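Side-chain contacts in protein-tyrosine-phosphatase PTP1 (Arabidopsis thaliana, PDB 6KRW), which removes phosphate from phosphotyrosine in proteins, acts on the MAP kinase MPK6 and helps to hold plant defence signalling in check: residues Q105-Q110 and W121-Q126; K221-V226 and A249-I254; I95-S100 and V271-K276. One frame throughout, in Å; residues are numbered along the deposited sequence.

From the N terminus, the chain first passes 95-100, which leaves strand 92-95. It then runs along strand 106-109, and interaction 1 closes a short loop when helix 117-126 packs on that strand. Interaction 2 follows in series, closing a second loop between helix 214-223 with its following turn and helix 242-259. Interaction 3 closes last, when helix 267-277 returns to 95-100, so the other two nest inside its long loop. The three touch one another, through residues such as Phe106, His251, Thr97 and Asn252. Together they tie the central sheet to helices of the phosphatase domain.

Interaction 1. Residues Q105-Q110 and W121-Q126; sequences QFIATQ and WEMVIQ
Ile107 of strand 106-109 and Met123 of helix 117-126 lie alongside each other, pointing opposite ways. A single branch of the isoleucine, CG2, does the touching. It lies 4.0 Å from Met123 SD and equally near the methyl, Met123 CE, so it rests against the thioether end rather than the stem. Ile107 CG2 stands anti to its own backbone N, and CG1 takes the place beside that N. The CA-CB bonds of both residues point toward the opposing segment.

The methionine owes its reach to its torsions. It is extended through the first two (chi1 177°, chi2 176°), which carries SD straight out from the helix. The bend comes at chi3 (70°) and turns CE aside. CE also comes within 4.4 Å of Thr109 OG1, a loose touch. The hydroxyl of Thr109 has its polar partner elsewhere, in a hydrogen bond with Asn91 O. Ala92 packs against all three of Ile107, Thr109 and Met123.

On the helix itself, Gln126 NE2 donates to Glu122 OE2 at 2.8 Å. Glu122 OE2 accepts through its anti lone pair, tilted from the amide plane of Gln126. Tyr186 OH bonds the same oxygen, while Asn79 N and Pro80 O hold the Gln126 amide.

Strand 106-109 and strand 131-134 run parallel in the sheet, with strand 233-236 between them. Helix 117-126 thus forms the connection of a beta-alpha-beta crossover. The side chain of Thr109 is about 6 Å from Gly240, a substrate-binding residue by similarity. The buried strand-helix contact rests on dispersion between a branched methyl and a thioether, and the hydroxyl beside it, Thr109 OG1, is satisfied by a backbone carbonyl.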
# COMPACT_ATOMS: atom_id res chain seq x y z
N GLN A 105 3.25 8.26 -4.48
CA GLN A 105 2.03 7.62 -5.00
C GLN A 105 2.16 6.12 -4.76
O GLN A 105 3.32 5.60 -4.66
CB GLN A 105 1.81 8.00 -6.46
CG GLN A 105 2.80 7.42 -7.43
CD GLN A 105 2.64 7.96 -8.83
OE1 GLN A 105 1.54 8.41 -9.24
NE2 GLN A 105 3.73 7.90 -9.59
N PHE A 106 1.04 5.47 -4.64
CA PHE A 106 0.99 4.02 -4.38
C PHE A 106 0.25 3.29 -5.47
O PHE A 106 -0.66 3.83 -6.12
CB PHE A 106 0.32 3.69 -3.05
CG PHE A 106 0.74 4.57 -1.91
CD1 PHE A 106 0.06 5.74 -1.61
CD2 PHE A 106 1.82 4.23 -1.11
CE1 PHE A 106 0.44 6.56 -0.57
CE2 PHE A 106 2.19 5.03 -0.04
CZ PHE A 106 1.51 6.20 0.23
N ILE A 107 0.58 2.04 -5.66
CA ILE A 107 -0.26 1.04 -6.31
C ILE A 107 -0.81 0.10 -5.25
O ILE A 107 -0.02 -0.66 -4.65
CB ILE A 107 0.43 0.32 -7.46
CG1 ILE A 107 0.74 1.29 -8.60
CG2 ILE A 107 -0.40 -0.85 -7.94
CD1 ILE A 107 1.59 0.69 -9.69
N ALA A 108 -2.09 0.20 -4.97
CA ALA A 108 -2.78 -0.70 -4.02
C ALA A 108 -3.25 -1.89 -4.81
O ALA A 108 -3.98 -1.72 -5.80
CB ALA A 108 -3.90 -0.00 -3.31
N THR A 109 -2.82 -3.10 -4.43
CA THR A 109 -3.13 -4.28 -5.24
C THR A 109 -3.40 -5.48 -4.32
O THR A 109 -3.09 -5.41 -3.13
CB THR A 109 -2.01 -4.52 -6.26
OG1 THR A 109 -2.39 -5.56 -7.14
CG2 THR A 109 -0.70 -4.88 -5.60
N GLN A 110 -4.02 -6.51 -4.84
CA GLN A 110 -4.30 -7.75 -4.09
C GLN A 110 -3.02 -8.58 -3.99
O GLN A 110 -2.08 -8.35 -4.73
CB GLN A 110 -5.39 -8.55 -4.79
CG GLN A 110 -4.91 -9.13 -6.11
CD GLN A 110 -6.00 -9.82 -6.89
OE1 GLN A 110 -7.18 -9.77 -6.54
NE2 GLN A 110 -5.57 -10.54 -7.91
N TRP A 121 4.59 -9.06 -11.79
CA TRP A 121 5.97 -8.63 -12.06
C TRP A 121 6.04 -7.76 -13.31
O TRP A 121 6.89 -6.86 -13.33
CB TRP A 121 6.91 -9.83 -12.10
CG TRP A 121 7.16 -10.36 -10.72
CD1 TRP A 121 6.79 -11.57 -10.22
CD2 TRP A 121 7.84 -9.67 -9.67
NE1 TRP A 121 7.22 -11.69 -8.92
CE2 TRP A 121 7.86 -10.54 -8.56
CE3 TRP A 121 8.44 -8.40 -9.57
CZ2 TRP A 121 8.46 -10.17 -7.35
CZ3 TRP A 121 9.03 -8.04 -8.37
CH2 TRP A 121 9.02 -8.91 -7.28
N GLU A 122 5.18 -8.03 -14.30
CA GLU A 122 5.14 -7.18 -15.51
C GLU A 122 4.74 -5.77 -15.08
O GLU A 122 5.36 -4.80 -15.55
CB GLU A 122 4.16 -7.75 -16.52
CG GLU A 122 4.16 -6.98 -17.81
CD GLU A 122 5.34 -7.19 -18.72
OE1 GLU A 122 5.91 -8.28 -18.68
OE2 GLU A 122 5.66 -6.29 -19.52
N MET A 123 3.77 -5.66 -14.17
CA MET A 123 3.36 -4.33 -13.65
C MET A 123 4.54 -3.65 -12.94
O MET A 123 4.80 -2.46 -13.13
CB MET A 123 2.18 -4.48 -12.68
CG MET A 123 1.77 -3.16 -12.07
SD MET A 123 0.31 -3.32 -11.00
CE MET A 123 1.01 -4.25 -9.62
N VAL A 124 5.28 -4.41 -12.11
CA VAL A 124 6.44 -3.84 -11.37
C VAL A 124 7.44 -3.26 -12.37
O VAL A 124 7.95 -2.15 -12.15
CB VAL A 124 7.11 -4.93 -10.50
CG1 VAL A 124 8.43 -4.45 -9.94
CG2 VAL A 124 6.18 -5.40 -9.40
N ILE A 125 7.75 -4.01 -13.42
CA ILE A 125 8.74 -3.54 -14.42
C ILE A 125 8.17 -2.34 -15.18
O ILE A 125 8.88 -1.32 -15.29
CB ILE A 125 9.14 -4.69 -15.36
CG1 ILE A 125 9.83 -5.80 -14.57
CG2 ILE A 125 9.99 -4.17 -16.51
CD1 ILE A 125 10.08 -7.06 -15.39
N GLN A 126 6.94 -2.46 -15.69
CA GLN A 126 6.36 -1.40 -16.55
C GLN A 126 6.22 -0.09 -15.77
O GLN A 126 6.44 0.97 -16.36
CB GLN A 126 5.01 -1.85 -17.09
CG GLN A 126 5.11 -2.94 -18.16
CD GLN A 126 3.79 -3.21 -18.83
OE1 GLN A 126 2.79 -2.55 -18.53
NE2 GLN A 126 3.78 -4.18 -19.73

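Interaction 2. Residues K221-V226 and A249-I254; sequences KRLYQV and AIHNTI
Leu223 meets His251 at the edge of the imidazole. The two side chains stand nearly perpendicular, and His251 CE1 is the atom that touches. It lies 4.0 Å from Leu223 CD1, which sits in the plane of the ring, and Leu223 CB is just as near. With chi1 at -178°, the imidazole CG is anti to the histidine backbone N, and the ring swings out to the leucine although its CA-CB bond does not aim there. Tyr247 OH bonds His251 ND1 and Ser104 OG bonds NE2, so both ring nitrogens are engaged and the rotation of the ring is fixed.

Tyr224 and Ile254 meet at a slant. Tyr224 has chi1 at -79°, placing its ring beside its own backbone N, and the phenol end comes nearer to the helix than the start of the side chain does. In Ile254 the branch that touches is CG2, which is anti to its backbone N. It approaches the ring edge, 3.5 Å from Tyr224 OH and 3.9 Å from Tyr224 CE1. That phenol oxygen is hydrogen-bonded to Glu298 OE2, which also forms a salt bridge with Lys221 NZ.

A type I beta turn runs from Leu223 to Val226, closed by a bond from Val226 N to Leu223 O. On helix 242-259, Thr253 OG1 donates to Ala249 O at 2.7 Å. Thr253 N reaches the same oxygen from the opposite face of the carbonyl plane, giving it two donors.

The contact joins helix 214-223 and the turn from Leu223 to helix 242-259. Leu220 packs on both His251 and Ile254. Leu302 of helix 285-303 touches both Tyr224 and Ile254. The ring of Phe106 on strand 106-109 meets the imidazole edge-to-face, linking these helices to the central sheet.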
# COMPACT_ATOMS: atom_id res chain seq x y z
N LYS A 221 9.68 4.78 8.16
CA LYS A 221 11.01 5.37 8.39
C LYS A 221 11.99 4.91 7.31
O LYS A 221 12.80 5.75 6.84
CB LYS A 221 11.51 4.99 9.77
CG LYS A 221 10.74 5.64 10.91
CD LYS A 221 11.21 5.17 12.28
CE LYS A 221 10.33 5.67 13.41
NZ LYS A 221 10.38 7.14 13.54
N ARG A 222 11.91 3.65 6.90
CA ARG A 222 12.83 3.14 5.84
C ARG A 222 12.49 3.77 4.48
O ARG A 222 13.37 3.88 3.63
CB ARG A 222 12.77 1.62 5.78
CG ARG A 222 13.39 0.96 7.00
CD ARG A 222 13.30 -0.55 6.95
NE ARG A 222 13.98 -1.12 8.12
CZ ARG A 222 15.28 -1.24 8.26
NH1 ARG A 222 15.78 -1.76 9.38
NH2 ARG A 222 16.07 -0.84 7.29
N LEU A 223 11.24 4.21 4.30
CA LEU A 223 10.81 4.73 2.98
C LEU A 223 10.89 6.26 2.93
O LEU A 223 10.71 6.79 1.82
CB LEU A 223 9.40 4.24 2.68
CG LEU A 223 9.23 2.72 2.57
CD1 LEU A 223 7.81 2.38 2.11
CD2 LEU A 223 10.27 2.09 1.63
N TYR A 224 11.16 6.94 4.04
CA TYR A 224 11.32 8.42 3.99
C TYR A 224 12.36 8.80 2.93
O TYR A 224 12.18 9.86 2.27
CB TYR A 224 11.79 8.96 5.34
CG TYR A 224 10.74 9.12 6.42
CD1 TYR A 224 9.45 9.52 6.14
CD2 TYR A 224 11.08 8.92 7.75
CE1 TYR A 224 8.52 9.69 7.15
CE2 TYR A 224 10.16 9.08 8.77
CZ TYR A 224 8.87 9.48 8.47
OH TYR A 224 7.96 9.64 9.48
N GLN A 225 13.38 7.96 2.74
CA GLN A 225 14.57 8.25 1.91
C GLN A 225 14.27 8.03 0.42
O GLN A 225 15.07 8.49 -0.41
CB GLN A 225 15.76 7.37 2.32
CG GLN A 225 15.90 7.22 3.83
CD GLN A 225 16.31 8.51 4.50
OE1 GLN A 225 17.00 9.34 3.92
NE2 GLN A 225 15.91 8.67 5.75
N VAL A 226 13.18 7.35 0.09
CA VAL A 226 12.94 6.88 -1.30
C VAL A 226 12.23 8.00 -2.05
O VAL A 226 11.09 8.30 -1.74
CB VAL A 226 12.12 5.59 -1.31
CG1 VAL A 226 11.89 5.10 -2.73
CG2 VAL A 226 12.77 4.50 -0.45
N ALA A 249 -2.63 5.34 4.42
CA ALA A 249 -3.13 6.53 5.13
C ALA A 249 -2.04 7.09 6.05
O ALA A 249 -1.87 8.31 6.15
CB ALA A 249 -4.40 6.23 5.87
N ILE A 250 -1.32 6.21 6.75
CA ILE A 250 -0.26 6.70 7.68
C ILE A 250 0.85 7.35 6.86
O ILE A 250 1.27 8.49 7.18
CB ILE A 250 0.24 5.52 8.54
CG1 ILE A 250 -0.88 4.94 9.41
CG2 ILE A 250 1.47 5.95 9.35
CD1 ILE A 250 -0.60 3.52 9.94
N HIS A 251 1.33 6.66 5.85
CA HIS A 251 2.45 7.15 5.01
C HIS A 251 2.07 8.47 4.33
O HIS A 251 2.83 9.45 4.39
CB HIS A 251 2.79 6.04 4.02
CG HIS A 251 3.92 6.29 3.10
ND1 HIS A 251 4.92 5.36 2.93
CD2 HIS A 251 4.22 7.32 2.28
CE1 HIS A 251 5.77 5.80 2.02
NE2 HIS A 251 5.38 7.00 1.62
N ASN A 252 0.89 8.49 3.75
CA ASN A 252 0.45 9.68 3.00
C ASN A 252 0.23 10.86 3.95
O ASN A 252 0.60 12.02 3.61
CB ASN A 252 -0.84 9.31 2.29
CG ASN A 252 -1.39 10.42 1.41
OD1 ASN A 252 -2.47 10.96 1.71
ND2 ASN A 252 -0.66 10.75 0.36
N THR A 253 -0.35 10.62 5.12
CA THR A 253 -0.65 11.72 6.05
C THR A 253 0.66 12.37 6.49
O THR A 253 0.77 13.60 6.53
CB THR A 253 -1.48 11.23 7.24
OG1 THR A 253 -2.75 10.76 6.73
CG2 THR A 253 -1.67 12.32 8.27
N ILE A 254 1.61 11.54 6.95
CA ILE A 254 2.90 12.11 7.43
C ILE A 254 3.59 12.89 6.31
O ILE A 254 4.03 14.02 6.57
CB ILE A 254 3.77 10.98 8.01
CG1 ILE A 254 3.12 10.40 9.27
CG2 ILE A 254 5.19 11.47 8.24
CD1 ILE A 254 3.09 11.31 10.46

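Interaction 3. Residues I95-S100 and V271-K276; sequences IKTSES and VALFRK
Thr97 OG1 is gripped by two groups, while the methyl of the same side chain packs on Phe274 and Leu273. Ser98 OG shares a hydrogen bond with Thr97 OG1 at 2.9 Å, and Asn252 ND2 of helix 242-259 donates to the same oxygen. In the classical protein tyrosine phosphatase fold, the loop that leaves edge strand 92-95 of the central sheet lies against helix 267-277 here.

With chi1 at 63°, Thr97 OG1 sits between its backbone N and carbonyl carbon. CG2 is then anti to the carbonyl carbon and meets the helix. It comes to the edge of the Phe274 ring, in its plane, 3.7 Å from Phe274 CE1. Leu273 CD2 touches the same methyl at 4.0 Å, so Thr97 CG2 has both helix residues as neighbours.

Ile95 takes a face of the ring instead. Its side chain runs nearly perpendicular to that of Phe274. The contact is a CH-pi interaction, with Ile95 CG2 4.1 Å from the ring centroid and 27° off the normal. The phenylalanine is thus held at one edge by Thr97 of the loop and over one face by Ile95, the last residue of strand 92-95. Cys248, Ala249 and Asn252 of helix 242-259 also pack on it, which places the ring between this helix and the sheet edge.

A polar bond also ties the segment to the helix: Gln277 OE1 accepts from Lys96 N. The off-centre isoleucine methyl leans to one side of the ring, with Ile95 CG2 3.8 Å from each of Phe274 CD1 and Phe274 CE1.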
# COMPACT_ATOMS: atom_id res chain seq x y z
N ILE A 95 -3.18 5.04 -6.26
CA ILE A 95 -3.55 5.88 -5.11
C ILE A 95 -2.66 7.08 -5.14
O ILE A 95 -1.45 6.97 -4.94
CB ILE A 95 -3.45 5.11 -3.78
CG1 ILE A 95 -4.09 3.73 -3.84
CG2 ILE A 95 -3.99 5.95 -2.64
CD1 ILE A 95 -5.56 3.74 -4.15
N LYS A 96 -3.24 8.25 -5.41
CA LYS A 96 -2.47 9.49 -5.61
C LYS A 96 -3.30 10.64 -5.05
O LYS A 96 -4.42 10.84 -5.51
CB LYS A 96 -2.11 9.67 -7.08
CG LYS A 96 -1.31 10.91 -7.41
CD LYS A 96 -0.92 10.99 -8.87
CE LYS A 96 -0.03 12.18 -9.14
NZ LYS A 96 0.34 12.29 -10.58
N THR A 97 -2.76 11.40 -4.13
CA THR A 97 -3.47 12.52 -3.48
C THR A 97 -2.92 13.85 -4.01
O THR A 97 -3.61 14.84 -3.90
CB THR A 97 -3.32 12.44 -1.97
OG1 THR A 97 -1.93 12.58 -1.66
CG2 THR A 97 -3.86 11.14 -1.41
N SER A 98 -1.71 13.87 -4.50
CA SER A 98 -0.95 15.13 -4.69
C SER A 98 -0.02 15.00 -5.89
O SER A 98 0.32 13.88 -6.26
CB SER A 98 -0.13 15.53 -3.49
OG SER A 98 -0.68 15.15 -2.24
N GLU A 99 0.36 16.12 -6.49
CA GLU A 99 1.42 16.10 -7.53
C GLU A 99 2.59 16.87 -6.95
O GLU A 99 2.71 18.04 -7.23
CB GLU A 99 0.99 16.72 -8.85
CG GLU A 99 2.10 16.63 -9.89
CD GLU A 99 2.42 15.20 -10.27
OE1 GLU A 99 3.59 14.78 -10.14
OE2 GLU A 99 1.51 14.52 -10.73
N SER A 100 3.39 16.19 -6.15
CA SER A 100 4.52 16.77 -5.42
C SER A 100 5.68 15.78 -5.45
O SER A 100 5.44 14.57 -5.23
CB SER A 100 4.13 17.11 -4.01
OG SER A 100 5.29 17.42 -3.24
N VAL A 271 -9.21 9.33 3.97
CA VAL A 271 -9.76 7.97 3.75
C VAL A 271 -10.90 8.03 2.72
O VAL A 271 -11.00 7.14 1.91
CB VAL A 271 -10.17 7.32 5.08
CG1 VAL A 271 -10.89 6.01 4.85
CG2 VAL A 271 -8.93 7.07 5.96
N ALA A 272 -11.72 9.08 2.75
CA ALA A 272 -12.80 9.18 1.74
C ALA A 272 -12.18 9.30 0.34
O ALA A 272 -12.70 8.70 -0.60
CB ALA A 272 -13.66 10.39 2.05
N LEU A 273 -11.09 10.07 0.22
CA LEU A 273 -10.40 10.19 -1.09
C LEU A 273 -9.84 8.84 -1.53
O LEU A 273 -9.98 8.42 -2.66
CB LEU A 273 -9.32 11.24 -1.01
CG LEU A 273 -8.51 11.47 -2.28
CD1 LEU A 273 -9.41 11.80 -3.48
CD2 LEU A 273 -7.53 12.61 -2.06
N PHE A 274 -9.22 8.14 -0.57
CA PHE A 274 -8.71 6.80 -0.90
C PHE A 274 -9.83 5.89 -1.39
O PHE A 274 -9.64 5.11 -2.32
CB PHE A 274 -8.05 6.14 0.32
CG PHE A 274 -6.68 6.61 0.69
CD1 PHE A 274 -6.05 7.67 0.06
CD2 PHE A 274 -6.01 5.95 1.71
CE1 PHE A 274 -4.75 8.04 0.42
CE2 PHE A 274 -4.74 6.37 2.09
CZ PHE A 274 -4.09 7.37 1.42
N ARG A 275 -10.99 5.98 -0.75
CA ARG A 275 -12.15 5.14 -1.14
C ARG A 275 -12.69 5.52 -2.54
O ARG A 275 -13.17 4.65 -3.22
CB ARG A 275 -13.21 5.16 -0.04
CG ARG A 275 -12.80 4.36 1.18
CD ARG A 275 -13.75 4.59 2.31
NE ARG A 275 -13.46 3.66 3.38
CZ ARG A 275 -14.30 3.28 4.31
NH1 ARG A 275 -15.55 3.70 4.31
NH2 ARG A 275 -13.94 2.43 5.26
N LYS A 276 -12.49 6.77 -2.96
CA LYS A 276 -12.84 7.17 -4.35
C LYS A 276 -11.83 6.58 -5.32
O LYS A 276 -12.09 6.53 -6.53
CB LYS A 276 -12.92 8.69 -4.44
CG LYS A 276 -14.10 9.31 -3.71
CD LYS A 276 -14.51 10.66 -4.23
CE LYS A 276 -13.36 11.64 -4.45
NZ LYS A 276 -13.83 13.05 -4.35